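Local coordinates for serine-rich secreted cell wall anchored (LPXTG-motif ) protein (Lactobacillus reuteri ATCC 53608, PDB 5NXK) that probably acts as a cell-wall-anchored adhesin, its beta-solenoid binding region mediating attachment of the bacterium in the host gut, at residues V113-K116 with V121-L124; V165-N170 with V194-G199. All blocks are in the same frame, centred on the assembly; numbering follows the deposited sequence.

Contact 1 (V113-K116 with V121-L124); sequences VWSK and VKTL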
# COMPACT_ATOMS: atom_id res chain seq x y z
N VAL A 113 -4.75 -1.80 2.42
CA VAL A 113 -4.88 -2.24 1.03
C VAL A 113 -4.27 -3.62 0.91
O VAL A 113 -3.19 -3.86 1.47
CB VAL A 113 -4.18 -1.29 0.02
CG1 VAL A 113 -4.37 -1.80 -1.42
CG2 VAL A 113 -4.72 0.12 0.15
N TRP A 114 -4.94 -4.52 0.21
CA TRP A 114 -4.43 -5.88 0.10
C TRP A 114 -4.54 -6.32 -1.36
O TRP A 114 -5.34 -5.78 -2.10
CB TRP A 114 -5.21 -6.82 1.04
CG TRP A 114 -4.73 -8.24 1.11
CD1 TRP A 114 -3.86 -8.78 2.02
CD2 TRP A 114 -5.11 -9.32 0.24
NE1 TRP A 114 -3.66 -10.12 1.77
CE2 TRP A 114 -4.43 -10.48 0.69
CE3 TRP A 114 -5.96 -9.42 -0.86
CZ2 TRP A 114 -4.57 -11.71 0.05
CZ3 TRP A 114 -6.10 -10.65 -1.48
CH2 TRP A 114 -5.41 -11.78 -1.03
N SER A 115 -3.74 -7.29 -1.78
CA SER A 115 -3.76 -7.74 -3.17
C SER A 115 -3.39 -9.20 -3.30
O SER A 115 -2.73 -9.77 -2.43
CB SER A 115 -2.79 -6.88 -4.01
OG SER A 115 -1.45 -7.18 -3.66
N LYS A 116 -3.84 -9.81 -4.40
CA LYS A 116 -3.35 -11.11 -4.81
C LYS A 116 -1.90 -10.97 -5.27
O LYS A 116 -1.56 -10.03 -5.98
CB LYS A 116 -4.19 -11.68 -5.96
CG LYS A 116 -5.45 -12.44 -5.56
CD LYS A 116 -6.28 -12.75 -6.81
CE LYS A 116 -7.56 -13.51 -6.49
NZ LYS A 116 -7.40 -14.46 -5.36
N VAL A 121 -0.43 -7.47 -12.51
CA VAL A 121 0.31 -6.38 -11.86
C VAL A 121 -0.60 -5.58 -10.94
O VAL A 121 -1.64 -5.07 -11.37
CB VAL A 121 0.95 -5.44 -12.90
CG1 VAL A 121 1.63 -4.25 -12.21
CG2 VAL A 121 1.95 -6.21 -13.76
N LYS A 122 -0.19 -5.49 -9.67
CA LYS A 122 -0.92 -4.73 -8.65
C LYS A 122 -0.15 -3.48 -8.23
O LYS A 122 0.96 -3.57 -7.70
CB LYS A 122 -1.19 -5.60 -7.42
CG LYS A 122 -1.75 -6.97 -7.75
CD LYS A 122 -3.06 -6.85 -8.53
CE LYS A 122 -3.81 -8.20 -8.57
NZ LYS A 122 -4.96 -8.14 -9.53
N THR A 123 -0.78 -2.34 -8.46
CA THR A 123 -0.16 -1.04 -8.23
C THR A 123 -1.00 -0.14 -7.33
O THR A 123 -2.21 0.02 -7.55
CB THR A 123 0.08 -0.31 -9.59
OG1 THR A 123 0.84 -1.16 -10.46
CG2 THR A 123 0.82 0.99 -9.38
N LEU A 124 -0.35 0.46 -6.34
CA LEU A 124 -0.97 1.50 -5.52
C LEU A 124 -0.22 2.81 -5.72
O LEU A 124 0.97 2.92 -5.40
CB LEU A 124 -0.95 1.11 -4.04
CG LEU A 124 -1.42 2.18 -3.04
CD1 LEU A 124 -2.92 2.48 -3.26
CD2 LEU A 124 -1.17 1.73 -1.61

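Contact 2 (V165-N170 with V194-G199); sequences VSNAIN and VPSTSG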
# COMPACT_ATOMS: atom_id res chain seq x y z
N VAL A 165 0.73 -4.96 -1.13
CA VAL A 165 0.52 -4.61 -2.52
C VAL A 165 1.60 -5.31 -3.31
O VAL A 165 2.79 -5.06 -3.10
CB VAL A 165 0.60 -3.09 -2.74
CG1 VAL A 165 0.46 -2.75 -4.24
CG2 VAL A 165 -0.45 -2.36 -1.90
N SER A 166 1.20 -6.18 -4.23
CA SER A 166 2.17 -7.12 -4.78
C SER A 166 3.34 -6.46 -5.52
O SER A 166 4.50 -6.82 -5.29
CB SER A 166 1.45 -8.09 -5.72
OG SER A 166 2.34 -9.12 -6.11
N ASN A 167 3.05 -5.51 -6.40
CA ASN A 167 4.08 -5.09 -7.37
C ASN A 167 4.61 -3.68 -7.27
O ASN A 167 5.80 -3.46 -7.54
CB ASN A 167 3.56 -5.30 -8.79
CG ASN A 167 3.12 -6.72 -9.01
OD1 ASN A 167 1.92 -6.99 -9.08
ND2 ASN A 167 4.07 -7.65 -9.08
N ALA A 168 3.76 -2.71 -6.99
CA ALA A 168 4.28 -1.35 -6.94
C ALA A 168 3.54 -0.42 -6.00
O ALA A 168 2.31 -0.42 -5.97
CB ALA A 168 4.28 -0.75 -8.34
N ILE A 169 4.28 0.33 -5.21
CA ILE A 169 3.70 1.47 -4.50
C ILE A 169 4.48 2.70 -4.94
O ILE A 169 5.69 2.79 -4.75
CB ILE A 169 3.76 1.29 -2.98
CG1 ILE A 169 2.95 0.06 -2.55
CG2 ILE A 169 3.22 2.51 -2.25
CD1 ILE A 169 3.10 -0.24 -1.08
N ASN A 170 3.78 3.64 -5.57
CA ASN A 170 4.45 4.81 -6.13
C ASN A 170 3.99 6.05 -5.38
O ASN A 170 2.81 6.37 -5.39
CB ASN A 170 4.12 4.97 -7.62
CG ASN A 170 4.52 3.76 -8.44
OD1 ASN A 170 5.65 3.29 -8.38
ND2 ASN A 170 3.56 3.24 -9.22
N VAL A 194 4.95 -17.43 -7.01
CA VAL A 194 5.32 -18.11 -8.24
C VAL A 194 4.41 -17.82 -9.43
O VAL A 194 4.92 -17.54 -10.51
CB VAL A 194 5.40 -19.63 -8.02
CG1 VAL A 194 5.53 -20.37 -9.34
CG2 VAL A 194 6.56 -19.96 -7.08
N PRO A 195 3.08 -17.81 -9.25
CA PRO A 195 2.37 -17.59 -10.52
C PRO A 195 2.19 -16.11 -10.92
O PRO A 195 1.48 -15.85 -11.89
CB PRO A 195 0.99 -18.22 -10.25
CG PRO A 195 1.17 -19.08 -9.03
CD PRO A 195 2.19 -18.34 -8.21
N SER A 196 2.87 -15.18 -10.26
CA SER A 196 2.83 -13.76 -10.62
C SER A 196 3.17 -13.53 -12.10
O SER A 196 4.07 -14.18 -12.63
CB SER A 196 3.80 -12.95 -9.74
OG SER A 196 3.98 -11.62 -10.22
N THR A 197 2.49 -12.59 -12.75
CA THR A 197 2.83 -12.32 -14.13
C THR A 197 4.15 -11.57 -14.25
O THR A 197 4.78 -11.65 -15.29
CB THR A 197 1.76 -11.48 -14.84
OG1 THR A 197 1.68 -10.21 -14.19
CG2 THR A 197 0.39 -12.17 -14.84
N SER A 198 4.59 -10.87 -13.21
CA SER A 198 5.82 -10.06 -13.35
C SER A 198 6.95 -10.39 -12.39
O SER A 198 8.12 -10.27 -12.78
CB SER A 198 5.48 -8.56 -13.19
OG SER A 198 5.18 -8.23 -11.84
N GLY A 199 6.64 -10.77 -11.16
CA GLY A 199 7.69 -11.06 -10.19
C GLY A 199 8.52 -9.84 -9.79
O GLY A 199 9.63 -9.97 -9.27
O HOH W 1 2.29 -10.30 -8.66
O HOH W 2 2.55 -9.31 -11.61

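Contact 1 (V113-K116 with V121-L124)
The ammonium group of Lys122, whose carbons lie against Ser115 and Lys116, is gripped by three partners one coil earlier in the chain: a salt bridge to Asp98 and hydrogen bonds to the backbone oxygens of Ser94 and Gly96. Those three would probably keep this buried amine charged. To get there the side chain starts beside its own backbone N and turns again at the second torsion (chi1 -48°, chi2 -59°), after which CD, CE and NZ run on nearly straight. The bend sets CG of Lys122 3.9 Å from CB of Ser115 and 3.5 Å from the carbonyl O of Lys116, while CE passes 3.9 Å from that same oxygen. The lysine thus uses its methylenes on the facing segment and keeps its charge for the turn behind. CB and OG of Ser115 both lie against the lysine's first methylenes, while OG has its strong bond to the carbonyl O of Tyr164, in the following coil. Further along the two strands, CG2 of Val113 meets CD2 of Leu124 at 4.3 Å, a loose apolar touch between two branched ends that both point inward. Such inward-facing residues from two walls of one coil are what fill a right-handed parallel beta-solenoid of the pectate lyase type. Strand 113-115 lies between strands 90-92 and 163-164 in its sheet, and strand 122-127 between 97-102 and 168-171 in another; Met92 also packs on Val113, Ser115 and Lys122, and Val100 on Leu124.

Contact 2 (V165-N170 with V194-G199)
The backbones come closest where Asn167, in the bend just before strand 168-171, faces Gly199 at the end of an irregular loop, their CA atoms 7.5 Å apart. Asn167 reaches across with its amide. With CG anti to its own carbonyl carbon (chi1 -56°), it brings ND2 to 3.0 Å from OG of Ser198, but the angle is poor for a hydrogen bond, and the amide's direct bonds go to the carbonyl O of Ile200 through ND2 and to the backbone N of Lys122 through OD1. One side chain therefore bridges the coils before and after its own, an asparagine at a turn of the parallel beta-solenoid with each half of its amide serving a different neighbour. Water carries the rest of the polar link. Water 1 gives a proton to OG of Ser166 at 2.8 Å, accepts from ND2 of Asn167 at 3.2 Å and meets OG of Ser196 at 2.7 Å. Water 2 joins OG1 of Thr197 and OG of Ser198, both at 2.9 Å, with a weak bond to OD1 of Asn167. The hydroxyl of Ser196 also accepts from the backbone N of Gly199 (2.9 Å, 162°), an ST motif that folds residues 196-199 into a tight bend. OG of Ser166, besides taking the proton of water 1, is hydrogen-bonded to the carbonyl O of Leu191.

Overall arrangement
From the N terminus the chain climbs coil by coil through the solenoid to strand 113-115, where contact 1 closes the short four-residue turn into strand 122-127 and joins two walls of one coil. It is complete before contact 2 opens: the two stand in series, neither nested nor crossed. Contact 2 spans a longer path, from the bend ahead of strand 168-171, through strands 176-181 and 186-191, to the loop that leads into strand 200-205. Strands 122-127 and 168-171 are neighbours in the long parallel sheet, so contact 1 and contact 2 meet there, and between them three successive coils are tied together.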